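Local coordinates for methanol--corrinoid protein co-methyltransferase (Methanosarcina barkeri, PDB 2I2X) that transfers the methyl group of methanol to the cob(I)amide carried by its partner corrinoid protein, the zinc-dependent first step of methanogenesis from methanol, at residues P41-A46 / E331-D336; E287-T292 / D308-E313. One frame throughout, in Å; residues are numbered along the deposited sequence.

Overall arrangement
Both interactions belong to the TIM barrel, their centres about 7 Å apart on the same side of the chain's centre. Along the chain, 41-46 comes first, then the two segments of interaction 2, and finally 331-336. Strands 40-43, 309-311 and 285-287 lie side by side in the parallel sheet. Interaction 1 packs helix 325-345 on the outside of strand 40-43; interaction 2 joins 309-311 to the loop after 285-287. Asp336 OD2 probably hydrogen-bonds Thr290 OG1 (2.6 Å), as Asn44 N does Asn312 OD1 (2.8 Å). Both contacts also touch the second MtaB subunit, and interaction 2 reaches the metal site through Glu313, so dimer interface and active site lie close to this part of the barrel wall.

Interaction 1. Residues P41-A46 / E331-D336; sequences PEINYA and ETLAYD
Pro41 and Ala334 mark the closest backbone approach, with their CA atoms 5.2 Å apart. Strand 41-43 and helix 331-336 run nearly antiparallel, their axes at 163° and 7.6 Å apart at closest approach, as a helix lies over a strand in a TIM barrel. No hydrogen bond crosses between them; the contact is made by aliphatic carbon. Pro41 presents one side of its ring to the helix: CB lies 3.7 Å from Leu333 CB, and CG rests 3.9 Å from Ala334 CB. The small methyl of Ala334 lets the proline ring come close to the helix backbone. Leu333 reaches along the strand with one branch: Leu333 CD1 lies 3.6 Å from Glu42 O and 4.0 Å from Ile43 CD1. Ile43 offers that terminal methyl because CG1 is anti to the backbone N (chi1 -176°), and the two side chains cross at about a right angle. Glu42 sets off from the strand away from the helix, forming a salt bridge with Arg123 and a hydrogen bond with Thr285. Beyond the apolar strip, Asp336 forms a salt bridge with Lys289 of the second subunit. The chemistry thus separates by face: hydrocarbon seals helix 325-345 to the barrel wall without directional bonds, while the polar groups of the strand are spent on other partners.

Interaction 2. Residues E287-T292 / D308-E313; sequences EGKTST and DCWSNE. With K (potassium ion), chain S.
Trp310 lays its six-membered ring obliquely against the backbone at Glu287 and Gly288. Trp310 CH2 comes within 3.3 Å of Gly288 N, and a CB on residue 288 would probably sit tight against CH2, which suits glycine at this position. Lys289 crosses the indole at about a right angle, CG 4.0 Å from Trp310 CZ2. The indole reaches this loop with CG anti to the backbone N (chi1 -177°), while NE1 hydrogen-bonds Asp336. Replacing Trp310 by an alanine is likely to leave Asp336 without the indole N-H and to open a gap beside the backbone of Glu287 and Gly288.

Polar links are partly relayed by water 1, which sits 3.1 Å above one face of the Trp310 ring, toward its rim. It accepts from Gly288 N at 2.7 Å and donates to Ser311 O at 2.7 Å. Within the loop, Gly288 O is gripped twice, by Ser291 N and by Ser291 OG, the latter at 2.8 Å on an in-plane lone pair. Ser311 OG accepts from Glu313 N in an ST turn and hydrogen-bonds Asp268. Thr290 O receives a CA-H...O contact from Asn312 CA at 3.1 Å.

Among the acids, the Glu287 and Glu313 carboxylates meet with planes 62° apart, their shortest oxygen separation doubtful; Glu287 OE2 also bonds His295. Glu313 OE1 binds the potassium ion at 3.2 Å, alongside Glu86 and Glu164, the latter also a zinc ligand.

Strand 309-311 thus lies between strands 40-43 and 285-287, with helix 325-345 packed on Thr290 and the metal site at Glu313.

Interaction 1. Residues P41-A46 / E331-D336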
ATOM      1  N   PRO A  41      -7.805   9.949   9.936  1.00  7.09           N
ATOM      2  CA  PRO A  41      -7.511   9.362   8.624  1.00  6.34           C
ATOM      3  C   PRO A  41      -8.708   9.485   7.694  1.00  5.90           C
ATOM      4  O   PRO A  41      -9.850   9.379   8.132  1.00  5.48           O
ATOM      5  CB  PRO A  41      -7.209   7.891   8.955  1.00  5.82           C
ATOM      6  CG  PRO A  41      -7.983   7.621  10.224  1.00  4.99           C
ATOM      7  CD  PRO A  41      -7.989   8.924  10.986  1.00  6.30           C
ATOM      8  N   GLU A  42      -8.431   9.698   6.410  1.00  6.51           N
ATOM      9  CA  GLU A  42      -9.463   9.826   5.377  1.00  6.81           C
ATOM     10  C   GLU A  42      -9.108   8.853   4.255  1.00  7.20           C
ATOM     11  O   GLU A  42      -8.133   9.060   3.517  1.00  7.70           O
ATOM     12  CB  GLU A  42      -9.548  11.275   4.855  1.00  5.73           C
ATOM     13  CG  GLU A  42     -10.590  11.527   3.705  1.00  8.15           C
ATOM     14  CD  GLU A  42     -11.124  13.017   3.601  1.00 12.68           C
ATOM     15  OE1 GLU A  42     -10.417  14.007   3.954  1.00 11.96           O
ATOM     16  OE2 GLU A  42     -12.287  13.197   3.178  1.00 12.48           O
ATOM     17  N   ILE A  43      -9.887   7.791   4.121  1.00  7.40           N
ATOM     18  CA  ILE A  43      -9.557   6.764   3.138  1.00  8.49           C
ATOM     19  C   ILE A  43     -10.301   6.990   1.808  1.00  9.41           C
ATOM     20  O   ILE A  43     -11.501   7.303   1.790  1.00  8.92           O
ATOM     21  CB  ILE A  43      -9.782   5.322   3.707  1.00  8.06           C
ATOM     22  CG1 ILE A  43      -9.335   4.242   2.712  1.00  7.31           C
ATOM     23  CG2 ILE A  43     -11.249   5.141   4.152  1.00  7.07           C
ATOM     24  CD1 ILE A  43      -7.805   4.056   2.560  1.00  5.06           C
ATOM     25  N   ASN A  44      -9.554   6.826   0.713  1.00 10.08           N
ATOM     26  CA  ASN A  44     -10.056   6.974  -0.650  1.00 11.10           C
ATOM     27  C   ASN A  44      -9.923   5.658  -1.385  1.00 11.66           C
ATOM     28  O   ASN A  44      -9.223   4.762  -0.904  1.00 11.30           O
ATOM     29  CB  ASN A  44      -9.310   8.077  -1.374  1.00 11.09           C
ATOM     30  CG  ASN A  44      -9.941   9.431  -1.137  1.00 13.29           C
ATOM     31  OD1 ASN A  44     -10.902   9.801  -1.814  1.00 15.97           O
ATOM     32  ND2 ASN A  44      -9.438  10.159  -0.145  1.00 12.21           N
ATOM     33  N   TYR A  45     -10.611   5.537  -2.520  1.00 11.98           N
ATOM     34  CA  TYR A  45     -10.805   4.246  -3.207  1.00 13.02           C
ATOM     35  C   TYR A  45     -11.498   4.470  -4.546  1.00 13.83           C
ATOM     36  O   TYR A  45     -12.223   5.436  -4.698  1.00 14.44           O
ATOM     37  CB  TYR A  45     -11.675   3.298  -2.365  1.00 12.26           C
ATOM     38  CG  TYR A  45     -12.792   4.019  -1.621  1.00 11.42           C
ATOM     39  CD1 TYR A  45     -14.007   4.282  -2.226  1.00  8.96           C
ATOM     40  CD2 TYR A  45     -12.614   4.436  -0.308  1.00  8.68           C
ATOM     41  CE1 TYR A  45     -15.014   4.953  -1.526  1.00 10.24           C
ATOM     42  CE2 TYR A  45     -13.594   5.093   0.377  1.00  8.48           C
ATOM     43  CZ  TYR A  45     -14.791   5.351  -0.225  1.00  8.82           C
ATOM     44  OH  TYR A  45     -15.755   6.010   0.492  1.00  9.21           O
ATOM     45  N   ALA A  46     -11.247   3.577  -5.505  1.00 14.43           N
ATOM     46  CA  ALA A  46     -11.924   3.542  -6.804  1.00 14.87           C
ATOM     47  C   ALA A  46     -12.403   2.090  -6.999  1.00 15.72           C
ATOM     48  O   ALA A  46     -11.625   1.145  -6.805  1.00 15.73           O
ATOM     49  CB  ALA A  46     -10.972   3.941  -7.935  1.00 13.90           C
ATOM     50  N   GLU A 331      -5.288   1.373   7.575  1.00  6.24           N
ATOM     51  CA  GLU A 331      -4.485   1.055   8.762  1.00  6.51           C
ATOM     52  C   GLU A 331      -3.216   1.938   8.860  1.00  6.36           C
ATOM     53  O   GLU A 331      -2.940   2.499   9.927  1.00  7.73           O
ATOM     54  CB  GLU A 331      -4.179  -0.461   8.865  1.00  6.52           C
ATOM     55  CG  GLU A 331      -3.143  -0.858   9.993  1.00  7.49           C
ATOM     56  CD  GLU A 331      -3.180  -2.324  10.422  1.00  8.01           C
ATOM     57  OE1 GLU A 331      -4.227  -2.988  10.240  1.00 10.30           O
ATOM     58  OE2 GLU A 331      -2.157  -2.825  10.956  1.00  8.22           O
ATOM     59  N   THR A 332      -2.475   2.089   7.760  1.00  5.58           N
ATOM     60  CA  THR A 332      -1.316   2.993   7.729  1.00  5.11           C
ATOM     61  C   THR A 332      -1.727   4.467   8.034  1.00  5.98           C
ATOM     62  O   THR A 332      -1.115   5.143   8.877  1.00  6.07           O
ATOM     63  CB  THR A 332      -0.570   2.876   6.383  1.00  4.73           C
ATOM     64  OG1 THR A 332      -0.404   1.490   6.020  1.00  5.16           O
ATOM     65  CG2 THR A 332       0.762   3.513   6.465  1.00  3.24           C
ATOM     66  N   LEU A 333      -2.779   4.956   7.378  1.00  5.60           N
ATOM     67  CA  LEU A 333      -3.254   6.299   7.652  1.00  5.74           C
ATOM     68  C   LEU A 333      -3.596   6.465   9.121  1.00  6.25           C
ATOM     69  O   LEU A 333      -3.137   7.413   9.781  1.00  6.98           O
ATOM     70  CB  LEU A 333      -4.504   6.647   6.814  1.00  5.60           C
ATOM     71  CG  LEU A 333      -4.356   6.705   5.302  1.00  3.48           C
ATOM     72  CD1 LEU A 333      -5.671   6.715   4.674  1.00  2.60           C
ATOM     73  CD2 LEU A 333      -3.504   7.905   4.841  1.00  5.08           C
ATOM     74  N   ALA A 334      -4.382   5.535   9.650  1.00  5.88           N
ATOM     75  CA  ALA A 334      -4.811   5.663  11.036  1.00  6.26           C
ATOM     76  C   ALA A 334      -3.625   5.625  12.002  1.00  6.34           C
ATOM     77  O   ALA A 334      -3.637   6.293  13.041  1.00  6.60           O
ATOM     78  CB  ALA A 334      -5.827   4.605  11.389  1.00  5.67           C
ATOM     79  N   TYR A 335      -2.599   4.859  11.659  1.00  5.84           N
ATOM     80  CA  TYR A 335      -1.437   4.815  12.514  1.00  6.16           C
ATOM     81  C   TYR A 335      -0.648   6.124  12.419  1.00  6.06           C
ATOM     82  O   TYR A 335      -0.145   6.623  13.423  1.00  5.57           O
ATOM     83  CB  TYR A 335      -0.566   3.608  12.150  1.00  6.36           C
ATOM     84  CG  TYR A 335      -0.822   2.348  12.957  1.00  6.88           C
ATOM     85  CD1 TYR A 335      -0.715   2.352  14.354  1.00  6.67           C
ATOM     86  CD2 TYR A 335      -1.130   1.146  12.327  1.00  6.52           C
ATOM     87  CE1 TYR A 335      -0.923   1.205  15.105  1.00  4.34           C
ATOM     88  CE2 TYR A 335      -1.348  -0.012  13.071  1.00  6.36           C
ATOM     89  CZ  TYR A 335      -1.252   0.020  14.466  1.00  6.44           C
ATOM     90  OH  TYR A 335      -1.425  -1.149  15.210  1.00  3.91           O
ATOM     91  N   ASP A 336      -0.537   6.681  11.206  1.00  6.66           N
ATOM     92  CA  ASP A 336       0.110   7.987  11.016  1.00  5.99           C
ATOM     93  C   ASP A 336      -0.620   8.984  11.891  1.00  5.46           C
ATOM     94  O   ASP A 336       0.013   9.804  12.543  1.00  5.30           O
ATOM     95  CB  ASP A 336       0.071   8.460   9.552  1.00  5.88           C
ATOM     96  CG  ASP A 336       1.002   7.680   8.653  1.00  6.70           C
ATOM     97  OD1 ASP A 336       1.990   7.128   9.158  1.00  9.21           O
ATOM     98  OD2 ASP A 336       0.741   7.590   7.435  1.00  9.02           O
TER

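Interaction 2. Residues E287-T292 / D308-E313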
ATOM      1  N   GLU A 287      -2.220  14.850   1.823  1.00  6.86           N
ATOM      2  CA  GLU A 287      -1.780  13.527   1.386  1.00  6.53           C
ATOM      3  C   GLU A 287      -0.310  13.597   1.026  1.00  6.90           C
ATOM      4  O   GLU A 287       0.145  14.585   0.434  1.00  7.04           O
ATOM      5  CB  GLU A 287      -2.559  13.064   0.159  1.00  6.29           C
ATOM      6  CG  GLU A 287      -2.342  13.935  -1.073  1.00  7.82           C
ATOM      7  CD  GLU A 287      -3.348  13.649  -2.166  1.00 11.07           C
ATOM      8  OE1 GLU A 287      -4.537  13.492  -1.837  1.00 10.88           O
ATOM      9  OE2 GLU A 287      -2.957  13.544  -3.345  1.00 10.54           O
ATOM     10  N   GLY A 288       0.432  12.548   1.358  1.00  6.57           N
ATOM     11  CA  GLY A 288       1.842  12.508   1.044  1.00  6.83           C
ATOM     12  C   GLY A 288       2.367  11.093   1.043  1.00  6.84           C
ATOM     13  O   GLY A 288       1.938  10.255   0.257  1.00  6.88           O
ATOM     14  N   LYS A 289       3.270  10.815   1.966  1.00  7.07           N
ATOM     15  CA  LYS A 289       3.938   9.518   2.008  1.00  7.30           C
ATOM     16  C   LYS A 289       2.990   8.306   1.986  1.00  6.94           C
ATOM     17  O   LYS A 289       3.393   7.235   1.513  1.00  7.49           O
ATOM     18  CB  LYS A 289       4.872   9.444   3.215  1.00  7.00           C
ATOM     19  CG  LYS A 289       4.191   9.208   4.534  1.00  8.64           C
ATOM     20  CD  LYS A 289       5.205   8.775   5.539  1.00 15.33           C
ATOM     21  CE  LYS A 289       4.762   9.034   6.963  1.00 18.62           C
ATOM     22  NZ  LYS A 289       5.945   8.867   7.893  1.00 18.00           N
ATOM     23  N   THR A 290       1.776   8.471   2.528  1.00  5.57           N
ATOM     24  CA  THR A 290       0.798   7.404   2.608  1.00  5.21           C
ATOM     25  C   THR A 290      -0.293   7.532   1.526  1.00  5.23           C
ATOM     26  O   THR A 290      -1.401   6.975   1.648  1.00  4.71           O
ATOM     27  CB  THR A 290       0.210   7.268   4.017  1.00  5.20           C
ATOM     28  OG1 THR A 290       1.278   7.248   4.964  1.00  6.60           O
ATOM     29  CG2 THR A 290      -0.580   5.931   4.171  1.00  5.06           C
ATOM     30  N   SER A 291       0.039   8.240   0.448  1.00  5.37           N
ATOM     31  CA  SER A 291      -0.828   8.250  -0.754  1.00  5.84           C
ATOM     32  C   SER A 291      -0.061   7.711  -1.965  1.00  5.38           C
ATOM     33  O   SER A 291      -0.478   7.920  -3.106  1.00  6.25           O
ATOM     34  CB  SER A 291      -1.415   9.655  -1.037  1.00  5.05           C
ATOM     35  OG  SER A 291      -0.372  10.595  -1.290  1.00  4.77           O
ATOM     36  N   THR A 292       1.041   7.015  -1.721  1.00  4.74           N
ATOM     37  CA  THR A 292       1.871   6.496  -2.825  1.00  5.06           C
ATOM     38  C   THR A 292       1.159   5.476  -3.718  1.00  5.49           C
ATOM     39  O   THR A 292       1.594   5.252  -4.849  1.00  5.62           O
ATOM     40  CB  THR A 292       3.202   5.873  -2.316  1.00  5.46           C
ATOM     41  OG1 THR A 292       2.914   4.911  -1.279  1.00  4.58           O
ATOM     42  CG2 THR A 292       4.143   6.963  -1.783  1.00  3.51           C
ATOM     43  N   ASP A 308      -5.164  18.303   9.093  1.00  4.44           N
ATOM     44  CA  ASP A 308      -6.211  17.937  10.026  1.00  5.05           C
ATOM     45  C   ASP A 308      -6.713  16.544   9.699  1.00  5.31           C
ATOM     46  O   ASP A 308      -7.011  15.749  10.610  1.00  5.71           O
ATOM     47  CB  ASP A 308      -7.337  18.966  10.022  1.00  4.73           C
ATOM     48  CG  ASP A 308      -6.836  20.361  10.432  1.00  8.17           C
ATOM     49  OD1 ASP A 308      -6.854  20.669  11.656  1.00  9.67           O
ATOM     50  OD2 ASP A 308      -6.390  21.133   9.538  1.00  7.76           O
ATOM     51  N   CYS A 309      -6.797  16.238   8.403  1.00  4.90           N
ATOM     52  CA  CYS A 309      -7.100  14.872   7.954  1.00  5.00           C
ATOM     53  C   CYS A 309      -5.996  14.399   7.026  1.00  4.98           C
ATOM     54  O   CYS A 309      -5.291  15.214   6.432  1.00  5.02           O
ATOM     55  CB  CYS A 309      -8.489  14.788   7.315  1.00  4.53           C
ATOM     56  SG  CYS A 309      -9.732  15.685   8.311  1.00  5.46           S
ATOM     57  N   TRP A 310      -5.829  13.088   6.930  1.00  5.19           N
ATOM     58  CA  TRP A 310      -4.659  12.500   6.283  1.00  5.24           C
ATOM     59  C   TRP A 310      -5.167  11.403   5.381  1.00  5.68           C
ATOM     60  O   TRP A 310      -5.819  10.456   5.848  1.00  5.27           O
ATOM     61  CB  TRP A 310      -3.726  11.965   7.346  1.00  5.00           C
ATOM     62  CG  TRP A 310      -2.412  11.363   6.915  1.00  5.93           C
ATOM     63  CD1 TRP A 310      -1.917  10.145   7.307  1.00  6.24           C
ATOM     64  CD2 TRP A 310      -1.405  11.957   6.085  1.00  5.88           C
ATOM     65  NE1 TRP A 310      -0.676   9.936   6.761  1.00  8.66           N
ATOM     66  CE2 TRP A 310      -0.325  11.035   6.016  1.00  8.56           C
ATOM     67  CE3 TRP A 310      -1.302  13.174   5.395  1.00  5.87           C
ATOM     68  CZ2 TRP A 310       0.847  11.288   5.276  1.00  6.93           C
ATOM     69  CZ3 TRP A 310      -0.134  13.433   4.661  1.00  6.49           C
ATOM     70  CH2 TRP A 310       0.927  12.485   4.608  1.00  7.11           C
ATOM     71  N   SER A 311      -4.897  11.574   4.082  1.00  5.75           N
ATOM     72  CA  SER A 311      -5.457  10.741   3.045  1.00  5.78           C
ATOM     73  C   SER A 311      -4.435   9.926   2.195  1.00  6.07           C
ATOM     74  O   SER A 311      -3.269  10.300   2.096  1.00  5.14           O
ATOM     75  CB  SER A 311      -6.298  11.644   2.148  1.00  5.39           C
ATOM     76  OG  SER A 311      -6.550  11.046   0.884  1.00  3.53           O
ATOM     77  N   ASN A 312      -4.912   8.838   1.577  1.00  6.45           N
ATOM     78  CA  ASN A 312      -4.120   8.004   0.649  1.00  6.96           C
ATOM     79  C   ASN A 312      -4.425   8.324  -0.802  1.00  7.79           C
ATOM     80  O   ASN A 312      -3.966   7.611  -1.712  1.00  7.09           O
ATOM     81  CB  ASN A 312      -4.443   6.512   0.854  1.00  6.68           C
ATOM     82  CG  ASN A 312      -5.861   6.186   0.429  1.00  5.41           C
ATOM     83  OD1 ASN A 312      -6.792   6.827   0.893  1.00  2.88           O
ATOM     84  ND2 ASN A 312      -6.032   5.224  -0.490  1.00  5.31           N
ATOM     85  N   GLU A 313      -5.253   9.363  -1.005  1.00  9.03           N
ATOM     86  CA  GLU A 313      -5.576   9.944  -2.320  1.00  9.59           C
ATOM     87  C   GLU A 313      -6.504   9.041  -3.107  1.00 10.88           C
ATOM     88  O   GLU A 313      -7.636   9.404  -3.401  1.00 11.72           O
ATOM     89  CB  GLU A 313      -4.312  10.293  -3.114  1.00  8.84           C
ATOM     90  CG  GLU A 313      -4.542  10.742  -4.555  1.00 11.55           C
ATOM     91  CD  GLU A 313      -5.466  11.963  -4.697  1.00 14.72           C
ATOM     92  OE1 GLU A 313      -5.905  12.216  -5.844  1.00 13.93           O
ATOM     93  OE2 GLU A 313      -5.751  12.671  -3.690  1.00 13.82           O
TER
HETATM   94  K     K S 511      -8.823  13.063  -6.702  0.70 23.46           K
HETATM   95  O   HOH W   1      -0.669  10.455   2.624  1.00  2.00           O